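Local coordinates for sphingomyelinase C (Streptomyces griseocarneus, PDB 7CNE), which belongs to the DNase I-like endonuclease/exonuclease/phosphatase superfamily and is a sphingomyelinase C built as a two-sheet alpha/beta sandwich, at residues Ile37-Leu51 / Asp61-Tyr73. Sequence-based numbering, arbitrary orientation.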
ATOM      1  N   ILE A  37      -0.654  -1.652  15.352  1.00 18.96           N
ATOM      2  CA  ILE A  37      -0.005  -2.051  14.101  1.00 20.23           C
ATOM      3  C   ILE A  37       1.513  -1.964  14.230  1.00 21.20           C
ATOM      4  O   ILE A  37       2.238  -2.863  13.787  1.00 18.48           O
ATOM      5  CB  ILE A  37      -0.523  -1.200  12.923  1.00 18.19           C
ATOM      6  CG1 ILE A  37      -1.952  -1.588  12.563  1.00 17.27           C
ATOM      7  CG2 ILE A  37       0.349  -1.406  11.690  1.00 19.90           C
ATOM      8  CD1 ILE A  37      -2.644  -0.542  11.629  1.00 19.30           C
ATOM      9  N   ALA A  38       2.024  -0.884  14.832  1.00 22.36           N
ATOM     10  CA  ALA A  38       3.470  -0.790  15.021  1.00 22.81           C
ATOM     11  C   ALA A  38       4.020  -1.904  15.907  1.00 24.46           C
ATOM     12  O   ALA A  38       5.211  -2.217  15.812  1.00 25.30           O
ATOM     13  CB  ALA A  38       3.854   0.569  15.608  1.00 23.03           C
ATOM     14  N   ALA A  39       3.198  -2.514  16.762  1.00 21.60           N
ATOM     15  CA  ALA A  39       3.689  -3.577  17.631  1.00 24.94           C
ATOM     16  C   ALA A  39       3.419  -4.976  17.090  1.00 27.46           C
ATOM     17  O   ALA A  39       3.920  -5.953  17.665  1.00 21.57           O
ATOM     18  CB  ALA A  39       3.088  -3.443  19.038  1.00 24.49           C
ATOM     19  N   ALA A  40       2.671  -5.101  15.994  1.00 21.40           N
ATOM     20  CA  ALA A  40       2.300  -6.420  15.499  1.00 22.57           C
ATOM     21  C   ALA A  40       3.527  -7.179  14.988  1.00 21.98           C
ATOM     22  O   ALA A  40       4.540  -6.594  14.591  1.00 20.85           O
ATOM     23  CB  ALA A  40       1.257  -6.307  14.394  1.00 21.27           C
ATOM     24  N   GLY A  41       3.425  -8.508  15.014  1.00 24.17           N
ATOM     25  CA  GLY A  41       4.533  -9.331  14.550  1.00 27.21           C
ATOM     26  C   GLY A  41       4.896  -9.055  13.102  1.00 22.59           C
ATOM     27  O   GLY A  41       6.078  -8.958  12.756  1.00 20.15           O
ATOM     28  N   PHE A  42       3.886  -8.896  12.241  1.00 21.91           N
ATOM     29  CA  PHE A  42       4.159  -8.684  10.823  1.00 20.28           C
ATOM     30  C   PHE A  42       4.874  -7.367  10.566  1.00 18.92           C
ATOM     31  O   PHE A  42       5.499  -7.208   9.508  1.00 18.80           O
ATOM     32  CB  PHE A  42       2.858  -8.759   9.998  1.00 22.20           C
ATOM     33  CG  PHE A  42       1.824  -7.704  10.340  1.00 23.02           C
ATOM     34  CD1 PHE A  42       1.942  -6.403   9.860  1.00 19.67           C
ATOM     35  CD2 PHE A  42       0.700  -8.034  11.095  1.00 22.48           C
ATOM     36  CE1 PHE A  42       0.989  -5.441  10.159  1.00 22.89           C
ATOM     37  CE2 PHE A  42      -0.268  -7.082  11.398  1.00 24.69           C
ATOM     38  CZ  PHE A  42      -0.127  -5.778  10.933  1.00 24.91           C
ATOM     39  N   PHE A  43       4.799  -6.426  11.508  1.00 17.16           N
ATOM     40  CA  PHE A  43       5.456  -5.129  11.363  1.00 18.48           C
ATOM     41  C   PHE A  43       6.951  -5.193  11.638  1.00 20.76           C
ATOM     42  O   PHE A  43       7.692  -4.321  11.166  1.00 19.62           O
ATOM     43  CB  PHE A  43       4.812  -4.102  12.312  1.00 19.07           C
ATOM     44  CG  PHE A  43       5.007  -2.667  11.883  1.00 18.97           C
ATOM     45  CD1 PHE A  43       4.181  -2.100  10.923  1.00 18.83           C
ATOM     46  CD2 PHE A  43       6.014  -1.890  12.442  1.00 20.97           C
ATOM     47  CE1 PHE A  43       4.351  -0.775  10.526  1.00 19.27           C
ATOM     48  CE2 PHE A  43       6.201  -0.573  12.050  1.00 19.01           C
ATOM     49  CZ  PHE A  43       5.367  -0.013  11.082  1.00 17.91           C
ATOM     50  N   GLN A  44       7.414  -6.203  12.374  1.00 21.07           N
ATOM     51  CA  GLN A  44       8.813  -6.286  12.778  1.00 22.19           C
ATOM     52  C   GLN A  44       9.636  -7.029  11.745  1.00 20.77           C
ATOM     53  O   GLN A  44       9.150  -7.940  11.072  1.00 19.95           O
ATOM     54  CB  GLN A  44       8.970  -6.998  14.126  1.00 26.50           C
ATOM     55  CG  GLN A  44       7.806  -6.803  15.082  1.00 25.98           C
ATOM     56  CD  GLN A  44       7.608  -5.345  15.451  1.00 30.13           C
ATOM     57  OE1 GLN A  44       8.573  -4.581  15.538  1.00 29.45           O
ATOM     58  NE2 GLN A  44       6.346  -4.943  15.646  1.00 23.51           N
ATOM     59  N   GLY A  45      10.902  -6.638  11.638  1.00 22.26           N
ATOM     60  CA  GLY A  45      11.874  -7.430  10.918  1.00 20.75           C
ATOM     61  C   GLY A  45      11.879  -7.224   9.425  1.00 20.93           C
ATOM     62  O   GLY A  45      12.473  -8.031   8.704  1.00 21.05           O
ATOM     63  N   ASN A  46      11.237  -6.175   8.933  1.00 18.50           N
ATOM     64  CA  ASN A  46      11.264  -5.895   7.510  1.00 18.65           C
ATOM     65  C   ASN A  46      12.386  -4.925   7.169  1.00 16.71           C
ATOM     66  O   ASN A  46      12.951  -4.254   8.032  1.00 17.67           O
ATOM     67  CB  ASN A  46       9.915  -5.334   7.058  1.00 19.49           C
ATOM     68  CG  ASN A  46       8.781  -6.262   7.400  1.00 20.82           C
ATOM     69  OD1 ASN A  46       8.710  -7.376   6.881  1.00 18.88           O
ATOM     70  ND2 ASN A  46       7.903  -5.828   8.294  1.00 18.50           N
ATOM     71  N   ASP A  47      12.688  -4.834   5.874  1.00 16.69           N
ATOM     72  CA  ASP A  47      13.570  -3.790   5.372  1.00 15.04           C
ATOM     73  C   ASP A  47      12.802  -2.554   4.908  1.00 17.72           C
ATOM     74  O   ASP A  47      13.277  -1.424   5.078  1.00 15.80           O
ATOM     75  CB  ASP A  47      14.402  -4.348   4.226  1.00 16.85           C
ATOM     76  CG  ASP A  47      15.379  -5.384   4.705  1.00 19.41           C
ATOM     77  OD1 ASP A  47      16.324  -4.976   5.400  1.00 18.89           O
ATOM     78  OD2 ASP A  47      15.178  -6.585   4.421  1.00 18.44           O
ATOM     79  N   VAL A  48      11.641  -2.756   4.300  1.00 14.71           N
ATOM     80  CA  VAL A  48      10.811  -1.671   3.777  1.00 14.69           C
ATOM     81  C   VAL A  48       9.377  -1.971   4.170  1.00 18.14           C
ATOM     82  O   VAL A  48       8.950  -3.131   4.140  1.00 16.92           O
ATOM     83  CB  VAL A  48      10.944  -1.537   2.240  1.00 17.45           C
ATOM     84  CG1 VAL A  48      10.088  -0.389   1.705  1.00 13.79           C
ATOM     85  CG2 VAL A  48      12.415  -1.361   1.830  1.00 17.34           C
ATOM     86  N   VAL A  49       8.639  -0.927   4.563  1.00 17.27           N
ATOM     87  CA  VAL A  49       7.216  -1.020   4.876  1.00 14.51           C
ATOM     88  C   VAL A  49       6.486   0.014   4.028  1.00 16.38           C
ATOM     89  O   VAL A  49       6.862   1.194   4.020  1.00 17.50           O
ATOM     90  CB  VAL A  49       6.927  -0.795   6.380  1.00 16.76           C
ATOM     91  CG1 VAL A  49       5.408  -0.844   6.654  1.00 16.25           C
ATOM     92  CG2 VAL A  49       7.659  -1.837   7.240  1.00 18.35           C
ATOM     93  N   VAL A  50       5.465  -0.431   3.297  1.00 15.80           N
ATOM     94  CA  VAL A  50       4.600   0.447   2.512  1.00 15.92           C
ATOM     95  C   VAL A  50       3.194   0.351   3.095  1.00 16.58           C
ATOM     96  O   VAL A  50       2.600  -0.737   3.129  1.00 15.19           O
ATOM     97  CB  VAL A  50       4.602   0.084   1.015  1.00 15.39           C
ATOM     98  CG1 VAL A  50       3.756   1.082   0.228  1.00 16.94           C
ATOM     99  CG2 VAL A  50       6.026   0.071   0.458  1.00 16.56           C
ATOM    100  N   LEU A  51       2.663   1.486   3.543  1.00 14.68           N
ATOM    101  CA  LEU A  51       1.343   1.557   4.142  1.00 15.74           C
ATOM    102  C   LEU A  51       0.367   2.253   3.206  1.00 15.23           C
ATOM    103  O   LEU A  51       0.734   3.190   2.494  1.00 15.64           O
ATOM    104  CB  LEU A  51       1.384   2.317   5.470  1.00 15.34           C
ATOM    105  CG  LEU A  51       2.345   1.748   6.517  1.00 18.89           C
ATOM    106  CD1 LEU A  51       2.297   2.634   7.765  1.00 14.63           C
ATOM    107  CD2 LEU A  51       1.946   0.314   6.847  1.00 14.39           C
ATOM    108  N   ASP A  61       0.808  10.035  11.878  1.00 20.59           N
ATOM    109  CA  ASP A  61       2.015  10.606  12.477  1.00 20.09           C
ATOM    110  C   ASP A  61       2.512   9.758  13.649  1.00 20.04           C
ATOM    111  O   ASP A  61       3.721   9.555  13.809  1.00 21.63           O
ATOM    112  CB  ASP A  61       1.751  12.032  12.965  1.00 24.10           C
ATOM    113  CG  ASP A  61       1.654  13.043  11.839  1.00 31.49           C
ATOM    114  OD1 ASP A  61       1.844  12.687  10.649  1.00 32.86           O
ATOM    115  OD2 ASP A  61       1.380  14.217  12.168  1.00 30.62           O
ATOM    116  N   GLY A  62       1.595   9.275  14.492  1.00 20.25           N
ATOM    117  CA  GLY A  62       2.004   8.454  15.627  1.00 21.58           C
ATOM    118  C   GLY A  62       2.611   7.126  15.208  1.00 23.02           C
ATOM    119  O   GLY A  62       3.587   6.659  15.810  1.00 19.33           O
ATOM    120  N   LEU A  63       2.037   6.492  14.182  1.00 20.49           N
ATOM    121  CA  LEU A  63       2.593   5.243  13.665  1.00 23.05           C
ATOM    122  C   LEU A  63       3.992   5.463  13.097  1.00 20.98           C
ATOM    123  O   LEU A  63       4.914   4.671  13.349  1.00 21.38           O
ATOM    124  CB  LEU A  63       1.655   4.659  12.596  1.00 19.85           C
ATOM    125  CG  LEU A  63       1.830   3.207  12.106  1.00 24.48           C
ATOM    126  CD1 LEU A  63       0.610   2.766  11.295  1.00 22.60           C
ATOM    127  CD2 LEU A  63       3.063   3.041  11.259  1.00 27.06           C
ATOM    128  N   LYS A  64       4.156   6.519  12.297  1.00 20.18           N
ATOM    129  CA  LYS A  64       5.464   6.835  11.731  1.00 22.99           C
ATOM    130  C   LYS A  64       6.486   7.094  12.832  1.00 23.09           C
ATOM    131  O   LYS A  64       7.638   6.646  12.736  1.00 23.64           O
ATOM    132  CB  LYS A  64       5.344   8.038  10.786  1.00 20.17           C
ATOM    133  CG  LYS A  64       4.726   7.681   9.413  1.00 21.23           C
ATOM    134  CD  LYS A  64       4.236   8.902   8.616  1.00 23.74           C
ATOM    135  CE  LYS A  64       5.337   9.906   8.327  1.00 26.15           C
ATOM    136  NZ  LYS A  64       6.537   9.258   7.729  1.00 28.50           N
ATOM    137  N   ALA A  65       6.074   7.791  13.904  1.00 20.11           N
ATOM    138  CA  ALA A  65       6.960   7.980  15.052  1.00 23.29           C
ATOM    139  C   ALA A  65       7.238   6.662  15.766  1.00 22.51           C
ATOM    140  O   ALA A  65       8.383   6.386  16.147  1.00 22.97           O
ATOM    141  CB  ALA A  65       6.365   8.994  16.030  1.00 20.91           C
ATOM    142  N   ALA A  66       6.210   5.834  15.962  1.00 24.47           N
ATOM    143  CA  ALA A  66       6.424   4.560  16.644  1.00 23.34           C
ATOM    144  C   ALA A  66       7.364   3.662  15.855  1.00 25.53           C
ATOM    145  O   ALA A  66       8.105   2.865  16.447  1.00 24.61           O
ATOM    146  CB  ALA A  66       5.087   3.858  16.884  1.00 21.11           C
ATOM    147  N   ALA A  67       7.366   3.797  14.527  1.00 20.61           N
ATOM    148  CA  ALA A  67       8.188   2.988  13.638  1.00 22.88           C
ATOM    149  C   ALA A  67       9.601   3.533  13.452  1.00 23.40           C
ATOM    150  O   ALA A  67      10.428   2.844  12.846  1.00 22.72           O
ATOM    151  CB  ALA A  67       7.504   2.882  12.265  1.00 19.90           C
ATOM    152  N   ALA A  68       9.899   4.739  13.954  1.00 19.08           N
ATOM    153  CA  ALA A  68      11.124   5.426  13.535  1.00 24.13           C
ATOM    154  C   ALA A  68      12.384   4.719  14.022  1.00 24.24           C
ATOM    155  O   ALA A  68      13.430   4.813  13.370  1.00 21.52           O
ATOM    156  CB  ALA A  68      11.128   6.873  14.027  1.00 23.22           C
ATOM    157  N   ASP A  69      12.314   4.028  15.162  1.00 20.52           N
ATOM    158  CA  ASP A  69      13.482   3.299  15.655  1.00 25.35           C
ATOM    159  C   ASP A  69      13.891   2.184  14.693  1.00 25.69           C
ATOM    160  O   ASP A  69      15.076   2.035  14.362  1.00 22.47           O
ATOM    161  CB  ASP A  69      13.193   2.753  17.061  1.00 27.33           C
ATOM    162  CG  ASP A  69      12.004   1.758  17.099  0.54 28.31           C
ATOM    163  OD1 ASP A  69      11.098   1.814  16.222  0.54 24.01           O
ATOM    164  OD2 ASP A  69      11.975   0.905  18.022  0.54 26.94           O
ATOM    165  N   ARG A  70      12.923   1.398  14.223  1.00 20.72           N
ATOM    166  CA  ARG A  70      13.203   0.298  13.303  1.00 23.29           C
ATOM    167  C   ARG A  70      13.266   0.741  11.844  1.00 21.80           C
ATOM    168  O   ARG A  70      13.994   0.134  11.053  1.00 17.76           O
ATOM    169  CB  ARG A  70      12.141  -0.802  13.461  1.00 22.43           C
ATOM    170  CG  ARG A  70      11.986  -1.357  14.894  1.00 28.04           C
ATOM    171  CD  ARG A  70      10.542  -1.848  15.164  1.00 30.97           C
ATOM    172  NE  ARG A  70       9.659  -0.751  15.586  1.00 35.66           N
ATOM    173  CZ  ARG A  70       8.400  -0.889  16.013  1.00 33.10           C
ATOM    174  NH1 ARG A  70       7.834  -2.089  16.089  1.00 30.32           N
ATOM    175  NH2 ARG A  70       7.705   0.185  16.373  1.00 31.69           N
ATOM    176  N   TYR A  71      12.520   1.783  11.464  1.00 17.79           N
ATOM    177  CA  TYR A  71      12.472   2.277  10.083  1.00 21.06           C
ATOM    178  C   TYR A  71      12.709   3.779  10.095  1.00 18.26           C
ATOM    179  O   TYR A  71      11.761   4.568   9.985  1.00 19.25           O
ATOM    180  CB  TYR A  71      11.129   1.938   9.430  1.00 15.51           C
ATOM    181  CG  TYR A  71      10.802   0.470   9.562  1.00 17.79           C
ATOM    182  CD1 TYR A  71      11.460  -0.472   8.791  1.00 18.71           C
ATOM    183  CD2 TYR A  71       9.873   0.020  10.490  1.00 20.83           C
ATOM    184  CE1 TYR A  71      11.174  -1.820   8.911  1.00 21.13           C
ATOM    185  CE2 TYR A  71       9.579  -1.329  10.615  1.00 17.80           C
ATOM    186  CZ  TYR A  71      10.233  -2.241   9.817  1.00 19.43           C
ATOM    187  OH  TYR A  71       9.955  -3.586   9.927  1.00 21.28           O
ATOM    188  N   PRO A  72      13.968   4.210  10.203  1.00 21.20           N
ATOM    189  CA  PRO A  72      14.236   5.640  10.435  1.00 20.60           C
ATOM    190  C   PRO A  72      14.014   6.525   9.225  1.00 20.59           C
ATOM    191  O   PRO A  72      13.887   7.739   9.390  1.00 20.40           O
ATOM    192  CB  PRO A  72      15.719   5.660  10.850  1.00 20.72           C
ATOM    193  CG  PRO A  72      16.080   4.232  11.158  1.00 19.32           C
ATOM    194  CD  PRO A  72      15.206   3.413  10.246  1.00 19.32           C
ATOM    195  N   TYR A  73      14.015   5.986   8.019  1.00 16.03           N
ATOM    196  CA  TYR A  73      13.977   6.801   6.814  1.00 18.67           C
ATOM    197  C   TYR A  73      12.590   6.682   6.199  1.00 19.41           C
ATOM    198  O   TYR A  73      12.160   5.583   5.823  1.00 17.58           O
ATOM    199  CB  TYR A  73      15.079   6.364   5.851  1.00 20.63           C
ATOM    200  CG  TYR A  73      16.445   6.325   6.531  1.00 20.14           C
ATOM    201  CD1 TYR A  73      17.188   7.488   6.687  1.00 21.04           C
ATOM    202  CD2 TYR A  73      16.982   5.124   7.021  1.00 18.99           C
ATOM    203  CE1 TYR A  73      18.429   7.474   7.308  1.00 23.07           C
ATOM    204  CE2 TYR A  73      18.234   5.096   7.650  1.00 18.74           C
ATOM    205  CZ  TYR A  73      18.948   6.282   7.784  1.00 23.58           C
ATOM    206  OH  TYR A  73      20.179   6.295   8.400  1.00 23.01           O
TER
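Tyr71 CG lies beside its backbone N (chi1 -52°), which carries the ring in among Phe43, Asn46 and Val49. Phe43 CG is anti to its own N (chi1 -157°), and its ring turns toward Leu63, Ala67 and Tyr71. The edge of Tyr71 points at the face of Phe43 in an offset edge-to-face pair, with the ring planes at 89°. Val49 CG2 sits over one face of Tyr71 in a CH-pi contact, 3.9 Å from the ring centroid. Arg70 CB lies over the opposite face.

The buried phenol is held at its tip. Tyr71 OH donates to Phe43 O at 2.7 Å and accepts from Asn46 N at 3.1 Å. The side-chain amide of Asn46 donates from ND2 to Phe42 O.

Arg70 NH1 donates to Ala38 O at 2.6 Å and to Gln44 OE1 at 2.7 Å. The Gln44 bond uses an in-plane lone pair, and the amide and guanidinium are nearly coplanar. Gln44 NE2 also donates to Ala38 O, which therefore has two donors. Within its own segment, Arg70 bonds Ala66 O through NH2.

Toward the helices the contact is apolar. Ala38 CB packs on Ala66 CB at 3.7 Å. Leu63 CD2 touches Phe43 CZ and meets Leu51 CD1 tip to tip at 3.6 Å.

Helix 30-39 joins the neighbouring parallel strands 12-19 and 48-54 in a beta-alpha-beta crossover. Helix 57-66 and the turn after it, with Arg70 and Tyr71, pack against that crossover in the DNase I-like alpha/beta sandwich.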